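PDB 2VF7: excinuclease ABC, subunit A., which probably binds DNA and hydrolyses ATP in nucleotide excision repair, as a zinc-containing UvrA-family member of the ABC superfamily. Local coordinates for residues 794-806 against 815-827. The protein carries 1 engineered substitution. Numbering follows the deposited sequence.
Sequences QVVAASDWVLDIG and RLVAQGTPAEVAQ
With chi1 at -165°, the indole of Trp801 swings beside its own carbonyl carbon and comes to lie flat over the backbone of Gly820, whose CA sits 3.5 Å from the centroid of the six-membered ring of Trp801, a CH-pi contact over the face. This is the antiparallel hairpin of strands 801-805 and 816-820 at the margin of the second ATP-binding core, where 801-805 also pairs with strand 525-529, the strand leading into the Walker A loop. The backbone angles of Gly820 call for glycine by themselves, since a CB would press on the preceding carbonyl O; it would also run into Glu824 OE1. Were Trp801 replaced by an alanine, the Gly820 backbone would probably lose its cover and Trp502 its edge-to-face partner. Beyond the ring, Thr821 and Glu824 form a capping box, each bond weak, at the start of helix 822-825, and the helix settles on Val802: Val825 CG2 lies 4.0 Å from Val802 CB, while Pro822 CG comes within 4.1 Å of Val802 CG2. Further along, a classic beta bulge sets Val817 and Ala818 against Asp804. Asp804 O accepts a nearly straight bond from Val817 N (2.8 Å, 165°) and a weak one from Ala818 N, and Asp804 N donates to Ala818 O. The buried Asp804 carboxylate is satisfied by hydroxyls, OD1 by Thr529 and OD2 by Ser831. On the other face, the Ile805 side chain lies near the ADP-binding Ser534 and Gly535, and Ile805 CD1 meets Leu816 CD1 at 3.7 Å.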
loop_
_atom_site.group_PDB
_atom_site.type_symbol
_atom_site.label_atom_id
_atom_site.label_comp_id
_atom_site.label_asym_id
_atom_site.label_seq_id
_atom_site.Cartn_x
_atom_site.Cartn_y
_atom_site.Cartn_z
ATOM N N GLN A 794 -5.907 39.667 -19.137
ATOM C CA GLN A 794 -6.632 39.490 -20.406
ATOM C C GLN A 794 -8.124 39.743 -20.192
ATOM O O GLN A 794 -8.757 40.450 -20.966
ATOM C CB GLN A 794 -6.409 38.066 -20.977
ATOM C CG GLN A 794 -7.049 37.793 -22.366
ATOM C CD GLN A 794 -7.058 36.300 -22.761
ATOM O OE1 GLN A 794 -6.927 35.407 -21.907
ATOM N NE2 GLN A 794 -7.232 36.029 -24.056
ATOM N N VAL A 795 -8.652 39.158 -19.123
ATOM C CA VAL A 795 -10.061 39.242 -18.775
ATOM C C VAL A 795 -10.405 40.546 -18.066
ATOM O O VAL A 795 -11.476 41.111 -18.281
ATOM C CB VAL A 795 -10.466 38.045 -17.880
ATOM C CG1 VAL A 795 -11.827 38.287 -17.229
ATOM C CG2 VAL A 795 -10.492 36.772 -18.699
ATOM N N VAL A 796 -9.498 41.006 -17.214
ATOM C CA VAL A 796 -9.653 42.264 -16.477
ATOM C C VAL A 796 -9.655 43.478 -17.420
ATOM O O VAL A 796 -10.278 44.492 -17.139
ATOM C CB VAL A 796 -8.566 42.378 -15.377
ATOM C CG1 VAL A 796 -8.644 43.711 -14.615
ATOM C CG2 VAL A 796 -8.705 41.226 -14.410
ATOM N N ALA A 797 -8.979 43.338 -18.553
ATOM C CA ALA A 797 -8.882 44.368 -19.565
ATOM C C ALA A 797 -10.176 44.553 -20.381
ATOM O O ALA A 797 -10.348 45.568 -21.054
ATOM C CB ALA A 797 -7.706 44.070 -20.479
ATOM N N ALA A 798 -11.076 43.575 -20.338
ATOM C CA ALA A 798 -12.367 43.699 -21.026
ATOM C C ALA A 798 -13.569 43.806 -20.077
ATOM O O ALA A 798 -14.719 43.687 -20.504
ATOM C CB ALA A 798 -12.556 42.571 -22.015
ATOM N N SER A 799 -13.309 44.054 -18.794
ATOM C CA SER A 799 -14.367 44.390 -17.838
ATOM C C SER A 799 -14.917 45.778 -18.126
ATOM O O SER A 799 -14.399 46.477 -19.001
ATOM C CB SER A 799 -13.815 44.347 -16.423
ATOM O OG SER A 799 -13.310 43.057 -16.163
ATOM N N ASP A 800 -15.969 46.167 -17.399
ATOM C CA ASP A 800 -16.509 47.544 -17.428
ATOM C C ASP A 800 -16.078 48.366 -16.206
ATOM O O ASP A 800 -16.067 49.601 -16.256
ATOM C CB ASP A 800 -18.035 47.522 -17.508
ATOM C CG ASP A 800 -18.549 46.770 -18.718
ATOM O OD1 ASP A 800 -18.312 47.262 -19.838
ATOM O OD2 ASP A 800 -19.187 45.700 -18.561
ATOM N N TRP A 801 -15.745 47.662 -15.119
ATOM C CA TRP A 801 -15.284 48.244 -13.851
ATOM C C TRP A 801 -14.256 47.300 -13.190
ATOM O O TRP A 801 -14.183 46.124 -13.561
ATOM C CB TRP A 801 -16.481 48.475 -12.930
ATOM C CG TRP A 801 -16.217 49.372 -11.755
ATOM C CD1 TRP A 801 -15.954 48.978 -10.478
ATOM C CD2 TRP A 801 -16.196 50.810 -11.745
ATOM N NE1 TRP A 801 -15.769 50.059 -9.674
ATOM C CE2 TRP A 801 -15.914 51.207 -10.419
ATOM C CE3 TRP A 801 -16.395 51.800 -12.724
ATOM C CZ2 TRP A 801 -15.813 52.561 -10.041
ATOM C CZ3 TRP A 801 -16.301 53.148 -12.347
ATOM C CH2 TRP A 801 -16.002 53.510 -11.020
ATOM N N VAL A 802 -13.452 47.809 -12.248
ATOM C CA VAL A 802 -12.412 47.009 -11.556
ATOM C C VAL A 802 -12.241 47.413 -10.088
ATOM O O VAL A 802 -12.211 48.597 -9.766
ATOM C CB VAL A 802 -11.008 47.076 -12.262
ATOM C CG1 VAL A 802 -9.958 46.307 -11.467
ATOM C CG2 VAL A 802 -11.060 46.551 -13.699
ATOM N N LEU A 803 -12.124 46.417 -9.211
ATOM C CA LEU A 803 -11.862 46.624 -7.781
ATOM C C LEU A 803 -10.534 45.990 -7.360
ATOM O O LEU A 803 -10.422 44.767 -7.242
ATOM C CB LEU A 803 -13.001 46.040 -6.931
ATOM C CG LEU A 803 -14.160 46.915 -6.426
ATOM C CD1 LEU A 803 -14.969 47.526 -7.552
ATOM C CD2 LEU A 803 -15.073 46.067 -5.566
ATOM N N ASP A 804 -9.528 46.820 -7.136
ATOM C CA ASP A 804 -8.224 46.321 -6.725
ATOM C C ASP A 804 -8.177 46.237 -5.209
ATOM O O ASP A 804 -8.367 47.229 -4.519
ATOM C CB ASP A 804 -7.100 47.220 -7.250
ATOM C CG ASP A 804 -5.762 46.538 -7.229
ATOM O OD1 ASP A 804 -5.684 45.396 -7.709
ATOM O OD2 ASP A 804 -4.772 47.133 -6.761
ATOM N N ILE A 805 -7.929 45.042 -4.696
ATOM C CA ILE A 805 -8.018 44.790 -3.273
ATOM C C ILE A 805 -6.647 44.677 -2.638
ATOM O O ILE A 805 -5.725 44.108 -3.228
ATOM C CB ILE A 805 -8.877 43.537 -2.981
ATOM C CG1 ILE A 805 -10.344 43.782 -3.383
ATOM C CG2 ILE A 805 -8.774 43.114 -1.517
ATOM C CD1 ILE A 805 -10.996 45.091 -2.841
ATOM N N GLY A 806 -6.550 45.269 -1.443
ATOM C CA GLY A 806 -5.405 45.213 -0.510
ATOM C C GLY A 806 -4.051 45.380 -1.146
ATOM O O GLY A 806 -3.826 44.840 -2.237
ATOM N N ARG A 815 -7.425 46.155 2.087
ATOM C CA ARG A 815 -7.882 47.513 1.809
ATOM C C ARG A 815 -8.398 47.571 0.384
ATOM O O ARG A 815 -7.900 46.866 -0.479
ATOM C CB ARG A 815 -6.721 48.511 1.945
ATOM C CG ARG A 815 -6.356 48.966 3.353
ATOM C CD ARG A 815 -5.095 49.905 3.357
ATOM N NE ARG A 815 -4.862 50.619 2.088
ATOM C CZ ARG A 815 -5.592 51.642 1.624
ATOM N NH1 ARG A 815 -6.631 52.101 2.315
ATOM N NH2 ARG A 815 -5.296 52.203 0.453
ATOM N N LEU A 816 -9.389 48.420 0.137
ATOM C CA LEU A 816 -9.740 48.765 -1.227
ATOM C C LEU A 816 -8.637 49.708 -1.673
ATOM O O LEU A 816 -8.467 50.762 -1.087
ATOM C CB LEU A 816 -11.113 49.440 -1.291
ATOM C CG LEU A 816 -11.637 49.841 -2.674
ATOM C CD1 LEU A 816 -11.676 48.658 -3.611
ATOM C CD2 LEU A 816 -13.010 50.447 -2.577
ATOM N N VAL A 817 -7.854 49.319 -2.674
ATOM C CA VAL A 817 -6.679 50.134 -3.024
ATOM C C VAL A 817 -6.775 50.864 -4.370
ATOM O O VAL A 817 -5.965 51.745 -4.663
ATOM C CB VAL A 817 -5.334 49.357 -2.846
ATOM C CG1 VAL A 817 -4.875 48.719 -4.142
ATOM C CG2 VAL A 817 -4.276 50.282 -2.299
ATOM N N ALA A 818 -7.758 50.483 -5.177
ATOM C CA ALA A 818 -8.105 51.202 -6.392
ATOM C C ALA A 818 -9.419 50.662 -6.887
ATOM O O ALA A 818 -9.736 49.497 -6.649
ATOM C CB ALA A 818 -7.040 51.043 -7.454
ATOM N N GLN A 819 -10.175 51.523 -7.564
ATOM C CA GLN A 819 -11.446 51.167 -8.193
ATOM C C GLN A 819 -11.725 52.120 -9.369
ATOM O O GLN A 819 -11.313 53.281 -9.331
ATOM C CB GLN A 819 -12.578 51.179 -7.162
ATOM C CG GLN A 819 -12.937 52.556 -6.590
ATOM C CD GLN A 819 -13.823 52.478 -5.355
ATOM O OE1 GLN A 819 -14.719 51.629 -5.256
ATOM N NE2 GLN A 819 -13.570 53.365 -4.397
ATOM N N GLY A 820 -12.406 51.622 -10.404
ATOM C CA GLY A 820 -12.662 52.389 -11.638
ATOM C C GLY A 820 -12.728 51.492 -12.868
ATOM O O GLY A 820 -12.745 50.268 -12.743
ATOM N N THR A 821 -12.769 52.087 -14.058
ATOM C CA THR A 821 -12.680 51.318 -15.308
ATOM C C THR A 821 -11.269 50.716 -15.419
ATOM O O THR A 821 -10.378 51.134 -14.679
ATOM C CB THR A 821 -12.962 52.204 -16.523
ATOM O OG1 THR A 821 -12.148 53.381 -16.456
ATOM C CG2 THR A 821 -14.440 52.630 -16.560
ATOM N N PRO A 822 -11.053 49.713 -16.305
ATOM C CA PRO A 822 -9.684 49.190 -16.417
ATOM C C PRO A 822 -8.634 50.265 -16.722
ATOM O O PRO A 822 -7.591 50.314 -16.063
ATOM C CB PRO A 822 -9.788 48.170 -17.560
ATOM C CG PRO A 822 -11.231 47.795 -17.627
ATOM C CD PRO A 822 -11.995 49.000 -17.191
ATOM N N ALA A 823 -8.932 51.124 -17.701
ATOM C CA ALA A 823 -8.102 52.275 -18.093
ATOM C C ALA A 823 -7.817 53.271 -16.963
ATOM O O ALA A 823 -6.704 53.813 -16.873
ATOM C CB ALA A 823 -8.757 53.012 -19.268
ATOM N N GLU A 824 -8.829 53.547 -16.138
ATOM C CA GLU A 824 -8.660 54.383 -14.947
ATOM C C GLU A 824 -7.700 53.712 -13.957
ATOM O O GLU A 824 -6.694 54.302 -13.572
ATOM C CB GLU A 824 -10.017 54.703 -14.292
ATOM C CG GLU A 824 -10.735 55.934 -14.891
ATOM C CD GLU A 824 -12.209 56.111 -14.430
ATOM O OE1 GLU A 824 -12.673 55.366 -13.540
ATOM O OE2 GLU A 824 -12.910 57.010 -14.965
ATOM N N VAL A 825 -8.007 52.475 -13.586
ATOM C CA VAL A 825 -7.202 51.662 -12.657
ATOM C C VAL A 825 -5.771 51.330 -13.118
ATOM O O VAL A 825 -4.919 51.004 -12.298
ATOM C CB VAL A 825 -7.952 50.346 -12.290
ATOM C CG1 VAL A 825 -7.110 49.453 -11.386
ATOM C CG2 VAL A 825 -9.265 50.669 -11.605
ATOM N N ALA A 826 -5.520 51.411 -14.424
ATOM C CA ALA A 826 -4.222 51.096 -15.017
ATOM C C ALA A 826 -3.213 52.188 -14.729
ATOM O O ALA A 826 -2.025 52.022 -14.997
ATOM C CB ALA A 826 -4.358 50.919 -16.509
ATOM N N GLN A 827 -3.706 53.308 -14.201
ATOM C CA GLN A 827 -2.891 54.478 -13.870
ATOM C C GLN A 827 -2.868 54.763 -12.366
ATOM O O GLN A 827 -2.156 55.655 -11.916
ATOM C CB GLN A 827 -3.401 55.714 -14.623
ATOM C CG GLN A 827 -3.596 55.536 -16.135
ATOM C CD GLN A 827 -2.284 55.403 -16.920
ATOM O OE1 GLN A 827 -2.274 54.895 -18.044
ATOM N NE2 GLN A 827 -1.182 55.859 -16.333
#